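PDB 6A34: putative methylthioribose-1-phosphate isomerase from Pyrococcus horikoshii OT3, which probably catalyses the isomerisation of 5-methylthioribose 1-phosphate to 5-methylthioribulose 1-phosphate in the methionine salvage pathway. Local coordinates for residues L13-E18 / A173-G178; V24-Q29 / M54-A59; R30-E35 / A208-W213. All blocks are in the same frame, centred on the assembly; numbering follows the deposited sequence.

Contact 1: residues L13-E18 / A173-G178; sequences LPRTVE and ATVHLG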
ATOM      1  N   LEU A  13     -20.640  14.818 -13.029  1.00 41.56           N
ATOM      2  CA  LEU A  13     -20.875  13.451 -13.380  1.00 41.59           C
ATOM      3  C   LEU A  13     -22.375  13.204 -13.473  1.00 40.19           C
ATOM      4  O   LEU A  13     -23.139  13.718 -12.649  1.00 34.89           O
ATOM      5  CB  LEU A  13     -20.276  12.531 -12.307  1.00 40.64           C
ATOM      6  CG  LEU A  13     -18.752  12.421 -12.280  1.00 41.75           C
ATOM      7  CD1 LEU A  13     -18.294  11.661 -11.047  1.00 37.80           C
ATOM      8  CD2 LEU A  13     -18.205  11.757 -13.534  1.00 40.87           C
ATOM      9  N   PRO A  14     -22.809  12.317 -14.398  1.00 39.67           N
ATOM     10  CA  PRO A  14     -24.159  11.764 -14.360  1.00 40.44           C
ATOM     11  C   PRO A  14     -24.277  10.789 -13.185  1.00 39.18           C
ATOM     12  O   PRO A  14     -23.253  10.386 -12.599  1.00 38.40           O
ATOM     13  CB  PRO A  14     -24.259  10.939 -15.649  1.00 44.30           C
ATOM     14  CG  PRO A  14     -22.834  10.453 -15.830  1.00 46.44           C
ATOM     15  CD  PRO A  14     -21.971  11.623 -15.386  1.00 41.06           C
ATOM     16  N   ARG A  15     -25.517  10.413 -12.867  1.00 37.87           N
ATOM     17  CA  ARG A  15     -25.776   9.370 -11.923  1.00 35.27           C
ATOM     18  C   ARG A  15     -25.021   8.114 -12.380  1.00 37.26           C
ATOM     19  O   ARG A  15     -24.815   7.891 -13.565  1.00 34.19           O
ATOM     20  CB  ARG A  15     -27.285   9.191 -11.735  1.00 36.85           C
ATOM     21  CG  ARG A  15     -27.850  10.098 -10.656  1.00 40.12           C
ATOM     22  CD  ARG A  15     -29.242  10.673 -10.754  1.00 37.83           C
ATOM     23  NE  ARG A  15     -30.133   9.872  -9.962  1.00 37.92           N
ATOM     24  CZ  ARG A  15     -31.203  10.248  -9.256  1.00 34.98           C
ATOM     25  NH1 ARG A  15     -32.069   9.307  -8.964  1.00 32.47           N
ATOM     26  NH2 ARG A  15     -31.406  11.467  -8.794  1.00 34.25           N
ATOM     27  N   THR A  16     -24.547   7.363 -11.390  1.00 38.15           N
ATOM     28  CA  THR A  16     -23.832   6.102 -11.556  1.00 39.73           C
ATOM     29  C   THR A  16     -24.722   5.095 -12.286  1.00 36.43           C
ATOM     30  O   THR A  16     -24.239   4.285 -13.049  1.00 37.12           O
ATOM     31  CB  THR A  16     -23.407   5.556 -10.184  1.00 36.90           C
ATOM     32  OG1 THR A  16     -22.517   6.513  -9.606  1.00 34.03           O
ATOM     33  CG2 THR A  16     -22.772   4.188 -10.251  1.00 32.74           C
ATOM     34  N   VAL A  17     -26.014   5.156 -11.979  1.00 35.96           N
ATOM     35  CA  VAL A  17     -27.071   4.367 -12.570  1.00 35.56           C
ATOM     36  C   VAL A  17     -28.268   5.308 -12.729  1.00 36.77           C
ATOM     37  O   VAL A  17     -28.624   6.003 -11.739  1.00 30.32           O
ATOM     38  CB  VAL A  17     -27.472   3.164 -11.689  1.00 37.69           C
ATOM     39  CG1 VAL A  17     -28.488   2.270 -12.377  1.00 38.42           C
ATOM     40  CG2 VAL A  17     -26.284   2.335 -11.251  1.00 44.77           C
ATOM     41  N   GLU A  18     -28.901   5.267 -13.915  1.00 40.06           N
ATOM     42  CA  GLU A  18     -30.065   6.117 -14.304  1.00 45.16           C
ATOM     43  C   GLU A  18     -31.069   5.238 -15.086  1.00 44.48           C
ATOM     44  O   GLU A  18     -30.687   4.244 -15.755  1.00 39.14           O
ATOM     45  CB  GLU A  18     -29.575   7.285 -15.169  1.00 52.65           C
ATOM     46  CG  GLU A  18     -30.118   8.663 -14.824  1.00 60.13           C
ATOM     47  CD  GLU A  18     -29.275   9.751 -15.490  1.00 66.52           C
ATOM     48  OE1 GLU A  18     -29.038   9.611 -16.714  1.00 65.41           O
ATOM     49  OE2 GLU A  18     -28.770  10.687 -14.786  1.00 58.27           O
ATOM     50  N   ALA A 173     -19.557   5.045  -6.020  1.00 34.38           N
ATOM     51  CA  ALA A 173     -19.928   4.001  -5.018  1.00 36.26           C
ATOM     52  C   ALA A 173     -21.406   4.118  -4.595  1.00 35.45           C
ATOM     53  O   ALA A 173     -21.887   3.370  -3.736  1.00 34.12           O
ATOM     54  CB  ALA A 173     -19.032   4.120  -3.799  1.00 38.88           C
ATOM     55  N   THR A 174     -22.107   5.099  -5.160  1.00 33.97           N
ATOM     56  CA  THR A 174     -23.480   5.388  -4.849  1.00 36.33           C
ATOM     57  C   THR A 174     -24.233   5.690  -6.152  1.00 35.47           C
ATOM     58  O   THR A 174     -23.666   5.624  -7.252  1.00 35.34           O
ATOM     59  CB  THR A 174     -23.534   6.581  -3.893  1.00 34.22           C
ATOM     60  OG1 THR A 174     -23.067   7.742  -4.584  1.00 30.19           O
ATOM     61  CG2 THR A 174     -22.680   6.355  -2.666  1.00 36.60           C
ATOM     62  N   VAL A 175     -25.502   6.073  -6.002  1.00 32.96           N
ATOM     63  CA  VAL A 175     -26.318   6.500  -7.108  1.00 32.68           C
ATOM     64  C   VAL A 175     -25.799   7.854  -7.565  1.00 30.47           C
ATOM     65  O   VAL A 175     -25.654   8.060  -8.762  1.00 35.27           O
ATOM     66  CB  VAL A 175     -27.806   6.537  -6.743  1.00 32.32           C
ATOM     67  CG1 VAL A 175     -28.653   7.066  -7.889  1.00 32.08           C
ATOM     68  CG2 VAL A 175     -28.274   5.180  -6.287  1.00 32.24           C
ATOM     69  N   HIS A 176     -25.484   8.741  -6.615  1.00 30.77           N
ATOM     70  CA  HIS A 176     -24.895  10.050  -6.974  1.00 35.87           C
ATOM     71  C   HIS A 176     -24.196  10.678  -5.751  1.00 33.90           C
ATOM     72  O   HIS A 176     -24.656  10.525  -4.649  1.00 32.18           O
ATOM     73  CB  HIS A 176     -25.990  10.953  -7.614  1.00 36.52           C
ATOM     74  CG  HIS A 176     -25.513  11.840  -8.723  1.00 37.86           C
ATOM     75  ND1 HIS A 176     -26.150  13.042  -9.026  1.00 34.66           N
ATOM     76  CD2 HIS A 176     -24.445  11.732  -9.574  1.00 36.23           C
ATOM     77  CE1 HIS A 176     -25.491  13.636 -10.022  1.00 38.53           C
ATOM     78  NE2 HIS A 176     -24.432  12.841 -10.386  1.00 33.19           N
ATOM     79  N   LEU A 177     -23.057  11.344  -5.993  1.00 31.86           N
ATOM     80  CA  LEU A 177     -22.379  12.289  -5.079  1.00 31.67           C
ATOM     81  C   LEU A 177     -21.378  11.586  -4.146  1.00 32.62           C
ATOM     82  O   LEU A 177     -20.250  12.111  -3.904  1.00 29.17           O
ATOM     83  CB  LEU A 177     -23.412  13.071  -4.257  1.00 35.26           C
ATOM     84  CG  LEU A 177     -24.441  13.862  -5.057  1.00 33.05           C
ATOM     85  CD1 LEU A 177     -25.371  14.608  -4.116  1.00 33.67           C
ATOM     86  CD2 LEU A 177     -23.765  14.827  -6.010  1.00 32.74           C
ATOM     87  N   GLY A 178     -21.792  10.452  -3.573  1.00 29.55           N
ATOM     88  CA  GLY A 178     -20.951   9.701  -2.653  1.00 32.57           C
ATOM     89  C   GLY A 178     -21.325   9.962  -1.214  1.00 31.35           C
ATOM     90  O   GLY A 178     -22.183  10.778  -0.950  1.00 31.82           O
TER
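Arg15 lays its aliphatic chain across His176, where the lead-in to strand 17-20 meets the loop that precedes helix 180-189. From its base outward the arginine changes character. CB sits near Val175 O, and CG then comes over one face of the imidazole, 3.8 Å from the ring centroid of His176, a CH-pi contact. Bends at chi2 and chi3 carry the chain onward, so that NE passes Val175 CG1 at 3.8 Å. At the tip, NH1 forms a salt bridge with Asp141 of helix 125-157, so the residue supplies apolar surface to the ring and charge to a partner beyond it. Leu177 CD2 lies over the opposite face of the imidazole. At the edge, His176 NE2 donates to Leu13 O over 2.7 Å, the oxygen lying in the ring plane while the nitrogen stands above the carbonyl plane. Replacing His176 by an alanine would take away the imidazole, and Leu13 O would probably lose this donor and Arg15 CG its ring.

The backbones join directly as well: Thr16 N donates to Val175 O at 2.9 Å with an N-H...O angle of 158°. With chi1 at -62°, Thr16 OG1 stands beside its own backbone N and approaches Thr174 O to 2.8 Å; Ser171 O is also within reach, and one hydroxyl proton cannot fully serve both. Threonine suits the place, its small hydroxyl lying close to the carbonyls of Thr174 and Ser171. Since NE2 is the donor, and the buried ND1 has no partner in the model, His176 is probably neutral, with its proton on NE2.

Contact 2: residues V24-Q29 / M54-A59; sequences VYMINQ and MTVRGA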
ATOM      1  N   VAL A  24     -31.788   1.222 -18.838  1.00 41.04           N
ATOM      2  CA  VAL A  24     -30.926   1.420 -17.686  1.00 41.65           C
ATOM      3  C   VAL A  24     -29.554   1.875 -18.182  1.00 39.45           C
ATOM      4  O   VAL A  24     -28.945   1.223 -19.022  1.00 45.17           O
ATOM      5  CB  VAL A  24     -30.820   0.153 -16.823  1.00 39.80           C
ATOM      6  CG1 VAL A  24     -29.922   0.378 -15.618  1.00 40.93           C
ATOM      7  CG2 VAL A  24     -32.185  -0.333 -16.372  1.00 41.97           C
ATOM      8  N   TYR A  25     -29.090   3.017 -17.680  1.00 39.48           N
ATOM      9  CA  TYR A  25     -27.777   3.572 -18.063  1.00 40.20           C
ATOM     10  C   TYR A  25     -26.816   3.498 -16.873  1.00 37.44           C
ATOM     11  O   TYR A  25     -27.164   3.955 -15.829  1.00 39.52           O
ATOM     12  CB  TYR A  25     -27.907   5.032 -18.503  1.00 42.64           C
ATOM     13  CG  TYR A  25     -28.743   5.292 -19.739  1.00 46.96           C
ATOM     14  CD1 TYR A  25     -30.131   5.253 -19.695  1.00 45.75           C
ATOM     15  CD2 TYR A  25     -28.154   5.661 -20.941  1.00 48.00           C
ATOM     16  CE1 TYR A  25     -30.906   5.530 -20.812  1.00 53.78           C
ATOM     17  CE2 TYR A  25     -28.915   5.943 -22.068  1.00 52.88           C
ATOM     18  CZ  TYR A  25     -30.301   5.882 -22.009  1.00 53.12           C
ATOM     19  OH  TYR A  25     -31.066   6.157 -23.112  1.00 50.34           O
ATOM     20  N   MET A  26     -25.604   2.959 -17.080  1.00 38.28           N
ATOM     21  CA  MET A  26     -24.594   2.765 -16.031  1.00 38.73           C
ATOM     22  C   MET A  26     -23.237   3.288 -16.509  1.00 40.81           C
ATOM     23  O   MET A  26     -22.754   2.933 -17.608  1.00 36.13           O
ATOM     24  CB  MET A  26     -24.399   1.290 -15.670  1.00 39.17           C
ATOM     25  CG  MET A  26     -25.656   0.570 -15.303  1.00 40.63           C
ATOM     26  SD  MET A  26     -25.261  -1.106 -14.814  1.00 46.77           S
ATOM     27  CE  MET A  26     -26.882  -1.854 -14.662  1.00 45.74           C
ATOM     28  N   ILE A  27     -22.601   4.106 -15.670  1.00 37.96           N
ATOM     29  CA  ILE A  27     -21.198   4.356 -15.853  1.00 40.52           C
ATOM     30  C   ILE A  27     -20.498   2.994 -15.864  1.00 36.03           C
ATOM     31  O   ILE A  27     -20.846   2.140 -15.068  1.00 38.91           O
ATOM     32  CB  ILE A  27     -20.641   5.281 -14.762  1.00 40.30           C
ATOM     33  CG1 ILE A  27     -21.242   6.678 -14.881  1.00 39.65           C
ATOM     34  CG2 ILE A  27     -19.112   5.312 -14.825  1.00 42.27           C
ATOM     35  CD1 ILE A  27     -20.916   7.571 -13.711  1.00 40.45           C
ATOM     36  N   ASN A  28     -19.581   2.783 -16.817  1.00 36.21           N
ATOM     37  CA  ASN A  28     -18.862   1.528 -16.913  1.00 37.92           C
ATOM     38  C   ASN A  28     -17.607   1.619 -16.048  1.00 35.93           C
ATOM     39  O   ASN A  28     -16.558   2.125 -16.495  1.00 39.15           O
ATOM     40  CB  ASN A  28     -18.470   1.148 -18.341  1.00 40.04           C
ATOM     41  CG  ASN A  28     -18.043  -0.300 -18.424  1.00 41.04           C
ATOM     42  OD1 ASN A  28     -17.417  -0.820 -17.496  1.00 45.21           O
ATOM     43  ND2 ASN A  28     -18.453  -0.978 -19.484  1.00 37.65           N
ATOM     44  N   GLN A  29     -17.719   1.087 -14.833  1.00 32.74           N
ATOM     45  CA  GLN A  29     -16.670   1.209 -13.821  1.00 36.17           C
ATOM     46  C   GLN A  29     -15.545   0.201 -14.105  1.00 39.62           C
ATOM     47  O   GLN A  29     -14.496   0.300 -13.475  1.00 39.76           O
ATOM     48  CB  GLN A  29     -17.272   1.055 -12.419  1.00 33.02           C
ATOM     49  CG  GLN A  29     -18.324   2.123 -12.083  1.00 34.26           C
ATOM     50  CD  GLN A  29     -18.620   2.253 -10.605  1.00 34.68           C
ATOM     51  OE1 GLN A  29     -17.707   2.236  -9.781  1.00 35.68           O
ATOM     52  NE2 GLN A  29     -19.899   2.385 -10.255  1.00 31.51           N
ATOM     53  N   MET A  54     -19.723  -6.486 -12.548  1.00 47.64           N
ATOM     54  CA  MET A  54     -19.272  -5.292 -11.797  1.00 51.90           C
ATOM     55  C   MET A  54     -19.014  -4.089 -12.737  1.00 48.52           C
ATOM     56  O   MET A  54     -18.131  -3.231 -12.492  1.00 44.34           O
ATOM     57  CB  MET A  54     -18.055  -5.643 -10.937  1.00 59.08           C
ATOM     58  CG  MET A  54     -18.399  -6.776  -9.965  1.00 68.30           C
ATOM     59  SD  MET A  54     -17.096  -7.260  -8.805  1.00 91.05           S
ATOM     60  CE  MET A  54     -17.761  -8.814  -8.197  1.00 84.80           C
ATOM     61  N   THR A  55     -19.841  -3.986 -13.791  1.00 43.14           N
ATOM     62  CA  THR A  55     -19.970  -2.774 -14.621  1.00 41.00           C
ATOM     63  C   THR A  55     -20.489  -1.629 -13.732  1.00 39.31           C
ATOM     64  O   THR A  55     -20.064  -0.473 -13.817  1.00 39.90           O
ATOM     65  CB  THR A  55     -20.883  -3.047 -15.827  1.00 43.54           C
ATOM     66  OG1 THR A  55     -20.250  -3.994 -16.698  1.00 47.93           O
ATOM     67  CG2 THR A  55     -21.221  -1.801 -16.616  1.00 39.47           C
ATOM     68  N   VAL A  56     -21.421  -1.989 -12.859  1.00 34.73           N
ATOM     69  CA  VAL A  56     -21.820  -1.175 -11.748  1.00 38.93           C
ATOM     70  C   VAL A  56     -21.250  -1.815 -10.480  1.00 34.94           C
ATOM     71  O   VAL A  56     -21.155  -3.045 -10.390  1.00 39.46           O
ATOM     72  CB  VAL A  56     -23.358  -1.030 -11.657  1.00 35.60           C
ATOM     73  CG1 VAL A  56     -24.087  -2.376 -11.662  1.00 37.46           C
ATOM     74  CG2 VAL A  56     -23.755  -0.248 -10.427  1.00 38.67           C
ATOM     75  N   ARG A  57     -20.888  -0.966  -9.516  1.00 35.72           N
ATOM     76  CA  ARG A  57     -20.481  -1.384  -8.174  1.00 38.99           C
ATOM     77  C   ARG A  57     -20.923  -0.311  -7.182  1.00 36.84           C
ATOM     78  O   ARG A  57     -21.466   0.713  -7.595  1.00 39.61           O
ATOM     79  CB  ARG A  57     -18.970  -1.609  -8.099  1.00 37.93           C
ATOM     80  CG  ARG A  57     -18.155  -0.423  -8.575  1.00 42.03           C
ATOM     81  CD  ARG A  57     -16.865  -0.283  -7.772  1.00 45.11           C
ATOM     82  NE  ARG A  57     -17.083   0.282  -6.439  1.00 43.90           N
ATOM     83  CZ  ARG A  57     -17.026   1.577  -6.155  1.00 42.73           C
ATOM     84  NH1 ARG A  57     -17.211   2.465  -7.123  1.00 33.99           N
ATOM     85  NH2 ARG A  57     -16.745   1.969  -4.917  1.00 41.54           N
ATOM     86  N   GLY A  58     -20.675  -0.565  -5.891  1.00 37.10           N
ATOM     87  CA  GLY A  58     -21.168   0.254  -4.790  1.00 37.30           C
ATOM     88  C   GLY A  58     -22.589  -0.156  -4.403  1.00 41.57           C
ATOM     89  O   GLY A  58     -23.520  -0.140  -5.246  1.00 39.72           O
ATOM     90  N   ALA A  59     -22.768  -0.468  -3.113  1.00 34.48           N
ATOM     91  CA  ALA A  59     -23.910  -1.204  -2.636  1.00 37.98           C
ATOM     92  C   ALA A  59     -25.210  -0.516  -3.075  1.00 36.49           C
ATOM     93  O   ALA A  59     -26.099  -1.156  -3.624  1.00 37.03           O
ATOM     94  CB  ALA A  59     -23.793  -1.395  -1.128  1.00 36.84           C
TER
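Gln29 and Arg57 meet with their flat groups nearly perpendicular, the amide and guanidinium planes 85° apart. The amide oxygen comes to the guanidinium edge and lies in its plane: NH1 of Arg57 donates to an in-plane lone pair of Gln29 OE1 over 2.7 Å, with an N-H...O angle of 159°. The contact joins the end of strand 23-27, the middle strand of a three-stranded antiparallel sheet, to the loop between helices 44-52 and 59-76. That loop leaves its first helix through a Schellman motif at Met54 and enters the second with Gly58 as N-cap; Arg57, Gly58 and Ala59 are predicted to bind substrate.

Glutamine suits its place because its amide works at both ends. NE2 donates to Leu172 O, which fixes the rotation of the amide and leaves OE1 facing the arginine. Arg57 folds back to it: chi1 of 54° sets CG between the backbone N and carbonyl carbon, and further bends bring NH1 round while CG lies 3.0 Å from Gln29 OE1. Arg57 NH2 also donates to Asn168 OD1; if Arg57 binds substrate as predicted, Gln29 is probably a second-shell residue that helps position it.

Gln29 N also donates to Thr55 O at 3.0 Å, joining the two backbones. Beside it, the CG2 methyl of Thr55 meets the amide carbon CG of Asn28 at 4.0 Å, while Asn28 ND2 is taken by Glu39. Further back along the strand, the unbranched Met26 chain extends to the branched valine, and its SD touches Val56 CG1 at 3.6 Å.

Contact 3: residues R30-E35 / A208-W213; sequences RLLPKE and ARLSAW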
ATOM      1  N   ARG A  30     -15.750  -0.736 -15.050  1.00 40.90           N
ATOM      2  CA  ARG A  30     -14.673  -1.638 -15.500  1.00 44.86           C
ATOM      3  C   ARG A  30     -13.698  -0.930 -16.445  1.00 40.40           C
ATOM      4  O   ARG A  30     -12.579  -1.349 -16.550  1.00 46.63           O
ATOM      5  CB  ARG A  30     -15.206  -2.866 -16.236  1.00 45.22           C
ATOM      6  CG  ARG A  30     -15.856  -3.891 -15.325  1.00 52.05           C
ATOM      7  CD  ARG A  30     -16.958  -4.611 -16.095  1.00 64.38           C
ATOM      8  NE  ARG A  30     -16.529  -5.075 -17.410  1.00 64.64           N
ATOM      9  CZ  ARG A  30     -15.848  -6.199 -17.624  1.00 75.08           C
ATOM     10  NH1 ARG A  30     -15.565  -7.016 -16.616  1.00 62.40           N
ATOM     11  NH2 ARG A  30     -15.446  -6.493 -18.848  1.00 77.31           N
ATOM     12  N   LEU A  31     -14.134   0.113 -17.144  1.00 39.80           N
ATOM     13  CA  LEU A  31     -13.281   0.777 -18.129  1.00 44.90           C
ATOM     14  C   LEU A  31     -12.459   1.898 -17.467  1.00 43.89           C
ATOM     15  O   LEU A  31     -11.469   2.341 -18.027  1.00 43.25           O
ATOM     16  CB  LEU A  31     -14.151   1.300 -19.284  1.00 44.98           C
ATOM     17  CG  LEU A  31     -14.871   0.217 -20.094  1.00 48.84           C
ATOM     18  CD1 LEU A  31     -15.734   0.807 -21.209  1.00 49.22           C
ATOM     19  CD2 LEU A  31     -13.883  -0.801 -20.667  1.00 49.28           C
ATOM     20  N   LEU A  32     -12.858   2.333 -16.265  1.00 43.96           N
ATOM     21  CA  LEU A  32     -12.180   3.447 -15.603  1.00 39.16           C
ATOM     22  C   LEU A  32     -10.840   2.946 -15.081  1.00 38.17           C
ATOM     23  O   LEU A  32     -10.714   1.762 -14.741  1.00 40.12           O
ATOM     24  CB  LEU A  32     -13.052   4.007 -14.471  1.00 37.88           C
ATOM     25  CG  LEU A  32     -14.297   4.769 -14.925  1.00 39.70           C
ATOM     26  CD1 LEU A  32     -15.173   5.135 -13.740  1.00 39.15           C
ATOM     27  CD2 LEU A  32     -13.938   6.008 -15.732  1.00 39.41           C
ATOM     28  N   PRO A  33      -9.840   3.832 -15.044  1.00 35.59           N
ATOM     29  CA  PRO A  33      -9.914   5.252 -15.371  1.00 37.60           C
ATOM     30  C   PRO A  33      -9.476   5.625 -16.798  1.00 37.57           C
ATOM     31  O   PRO A  33      -9.443   6.811 -17.159  1.00 35.41           O
ATOM     32  CB  PRO A  33      -8.919   5.871 -14.372  1.00 36.47           C
ATOM     33  CG  PRO A  33      -7.830   4.815 -14.294  1.00 38.28           C
ATOM     34  CD  PRO A  33      -8.592   3.506 -14.355  1.00 37.46           C
ATOM     35  N   LYS A  34      -9.146   4.605 -17.592  1.00 46.47           N
ATOM     36  CA  LYS A  34      -8.673   4.742 -18.974  1.00 48.50           C
ATOM     37  C   LYS A  34      -9.746   5.451 -19.814  1.00 45.81           C
ATOM     38  O   LYS A  34      -9.471   6.459 -20.479  1.00 46.38           O
ATOM     39  CB  LYS A  34      -8.301   3.340 -19.471  1.00 51.77           C
ATOM     40  CG  LYS A  34      -7.609   3.246 -20.825  1.00 59.00           C
ATOM     41  CD  LYS A  34      -7.506   1.800 -21.300  1.00 65.32           C
ATOM     42  CE  LYS A  34      -6.347   1.530 -22.236  1.00 73.38           C
ATOM     43  NZ  LYS A  34      -6.520   2.199 -23.547  1.00 74.18           N
ATOM     44  N   GLU A  35     -10.984   4.955 -19.726  1.00 42.49           N
ATOM     45  CA  GLU A  35     -12.107   5.405 -20.559  1.00 41.69           C
ATOM     46  C   GLU A  35     -13.354   5.597 -19.691  1.00 42.17           C
ATOM     47  O   GLU A  35     -13.682   4.740 -18.860  1.00 42.55           O
ATOM     48  CB  GLU A  35     -12.423   4.375 -21.643  1.00 42.92           C
ATOM     49  CG  GLU A  35     -13.507   4.818 -22.615  1.00 54.00           C
ATOM     50  CD  GLU A  35     -13.983   3.746 -23.595  1.00 56.35           C
ATOM     51  OE1 GLU A  35     -13.401   2.650 -23.583  1.00 54.60           O
ATOM     52  OE2 GLU A  35     -14.945   4.014 -24.362  1.00 56.90           O
ATOM     53  N   ALA A 208      -6.967   4.895  -6.434  1.00 29.55           N
ATOM     54  CA  ALA A 208      -6.209   5.359  -7.590  1.00 33.99           C
ATOM     55  C   ALA A 208      -7.104   5.340  -8.840  1.00 34.49           C
ATOM     56  O   ALA A 208      -7.074   6.279  -9.652  1.00 33.03           O
ATOM     57  CB  ALA A 208      -4.994   4.475  -7.765  1.00 32.49           C
ATOM     58  N   ARG A 209      -7.892   4.263  -8.965  1.00 35.34           N
ATOM     59  CA  ARG A 209      -8.588   3.886 -10.176  1.00 37.22           C
ATOM     60  C   ARG A 209      -9.914   4.648 -10.294  1.00 38.00           C
ATOM     61  O   ARG A 209     -10.354   5.023 -11.399  1.00 40.27           O
ATOM     62  CB  ARG A 209      -8.778   2.371 -10.173  1.00 43.67           C
ATOM     63  CG  ARG A 209      -8.922   1.761 -11.558  1.00 56.65           C
ATOM     64  CD  ARG A 209      -8.701   0.258 -11.648  1.00 58.92           C
ATOM     65  NE  ARG A 209      -8.990  -0.408 -10.399  1.00 53.10           N
ATOM     66  CZ  ARG A 209     -10.194  -0.849 -10.040  1.00 58.46           C
ATOM     67  NH1 ARG A 209     -11.199  -0.814 -10.909  1.00 50.37           N
ATOM     68  NH2 ARG A 209     -10.383  -1.313  -8.808  1.00 50.07           N
ATOM     69  N   LEU A 210     -10.548   4.881  -9.150  1.00 34.00           N
ATOM     70  CA  LEU A 210     -11.917   5.362  -9.084  1.00 35.29           C
ATOM     71  C   LEU A 210     -11.947   6.744  -8.416  1.00 33.56           C
ATOM     72  O   LEU A 210     -12.322   7.720  -9.084  1.00 36.32           O
ATOM     73  CB  LEU A 210     -12.784   4.331  -8.360  1.00 33.29           C
ATOM     74  CG  LEU A 210     -12.848   2.976  -9.055  1.00 32.96           C
ATOM     75  CD1 LEU A 210     -13.773   2.027  -8.324  1.00 34.45           C
ATOM     76  CD2 LEU A 210     -13.295   3.126 -10.486  1.00 34.45           C
ATOM     77  N   SER A 211     -11.494   6.854  -7.156  1.00 31.01           N
ATOM     78  CA  SER A 211     -11.577   8.131  -6.465  1.00 29.57           C
ATOM     79  C   SER A 211     -10.771   9.187  -7.247  1.00 32.52           C
ATOM     80  O   SER A 211     -11.246  10.335  -7.453  1.00 30.09           O
ATOM     81  CB  SER A 211     -11.139   8.027  -5.013  1.00 28.44           C
ATOM     82  OG  SER A 211     -12.102   7.348  -4.218  1.00 27.34           O
ATOM     83  N   ALA A 212      -9.543   8.834  -7.673  1.00 31.00           N
ATOM     84  CA  ALA A 212      -8.646   9.840  -8.273  1.00 32.25           C
ATOM     85  C   ALA A 212      -9.319  10.408  -9.553  1.00 34.59           C
ATOM     86  O   ALA A 212      -9.263  11.611  -9.834  1.00 32.25           O
ATOM     87  CB  ALA A 212      -7.271   9.250  -8.518  1.00 28.82           C
ATOM     88  N   TRP A 213     -10.007   9.527 -10.284  1.00 31.05           N
ATOM     89  CA  TRP A 213     -10.691   9.842 -11.493  1.00 33.50           C
ATOM     90  C   TRP A 213     -11.885  10.778 -11.234  1.00 33.46           C
ATOM     91  O   TRP A 213     -11.911  11.864 -11.774  1.00 34.98           O
ATOM     92  CB  TRP A 213     -11.114   8.559 -12.207  1.00 35.69           C
ATOM     93  CG  TRP A 213     -11.779   8.892 -13.494  1.00 35.00           C
ATOM     94  CD1 TRP A 213     -11.160   9.154 -14.675  1.00 35.54           C
ATOM     95  CD2 TRP A 213     -13.180   9.137 -13.698  1.00 36.34           C
ATOM     96  NE1 TRP A 213     -12.086   9.527 -15.604  1.00 37.55           N
ATOM     97  CE2 TRP A 213     -13.334   9.512 -15.050  1.00 37.01           C
ATOM     98  CE3 TRP A 213     -14.316   9.068 -12.885  1.00 39.12           C
ATOM     99  CZ2 TRP A 213     -14.576   9.825 -15.608  1.00 36.25           C
ATOM    100  CZ3 TRP A 213     -15.550   9.355 -13.442  1.00 41.12           C
ATOM    101  CH2 TRP A 213     -15.674   9.736 -14.782  1.00 37.57           C
TER
HETATM  102  O   HOH W   1     -11.845  -0.044 -13.297  1.00 29.78           O
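Leu32 and Pro33, in the loop linking strands 23-27 and 38-41 of the small antiparallel sheet, rest against the side of helix 206-217. Leucine provides much of the apolar contact. Its CD2 methyl stands over one face of Trp213, above the centre of the indole, 3.8 Å from the centroid of the six-membered ring and 17° off the normal, a CH-pi contact. The other methyl, CD1, reaches toward the rim at Trp213 CE3, and Leu32 CB meets the CD2 methyl of Leu210 at 4.1 Å. Trp213 is turned to receive the leucine, its CG anti to the backbone N with chi1 at -178°, and Phe36 packs edge-to-face against the same indole.

The helix is the connection between parallel strands 193-199 and 222-225 in a beta-alpha-beta unit of the Rossmann-like domain, and it widens into a pi-type turn at 208-211. Pro33 fits against this turn. The peptide bond before it is cis, and the compact ring lies across the Arg209 chain, its CD only 3.3 Å from Arg209 CG, while Pro33 CB reaches Arg209 O at 3.4 Å and also faces Trp213 CD1. The second subunit packs here too, Ile312 of that chain on Pro33 and Pro314 of that chain on Trp213.

No direct hydrogen bond joins the two segments; a water does so instead. It donates to Leu32 O at 2.6 Å and accepts from Arg209 NH1, lying in the guanidinium plane at the edge of the group. Arginine is long enough to run across the proline and still reach polar partners: while NH1 holds this water, NH2 donates to Val204 O, which leaves the guanidinium gripped from two of its nitrogens.

How the contacts relate
From the N terminus, 13-18 leads into strand 17-20, which pairs with strand 23-27, so contacts 1 and 2 share one antiparallel sheet. Residues 30-35 follow in the next loop, before strand 38-41, the third strand of that sheet. Contact 2 closes a short loop when the chain returns at 54-59, and it is nested inside the much longer loop that contact 1 closes at 173-178. Contact 3 closes last, at 208-213, and crosses both. Together they tie the N-terminal sheet to the entry of helix 59-76, to the loop before helix 180-189 and to helix 206-217. Leu13 against Trp213 links contacts 1 and 3; Arg57 against Leu210 links contacts 2 and 3.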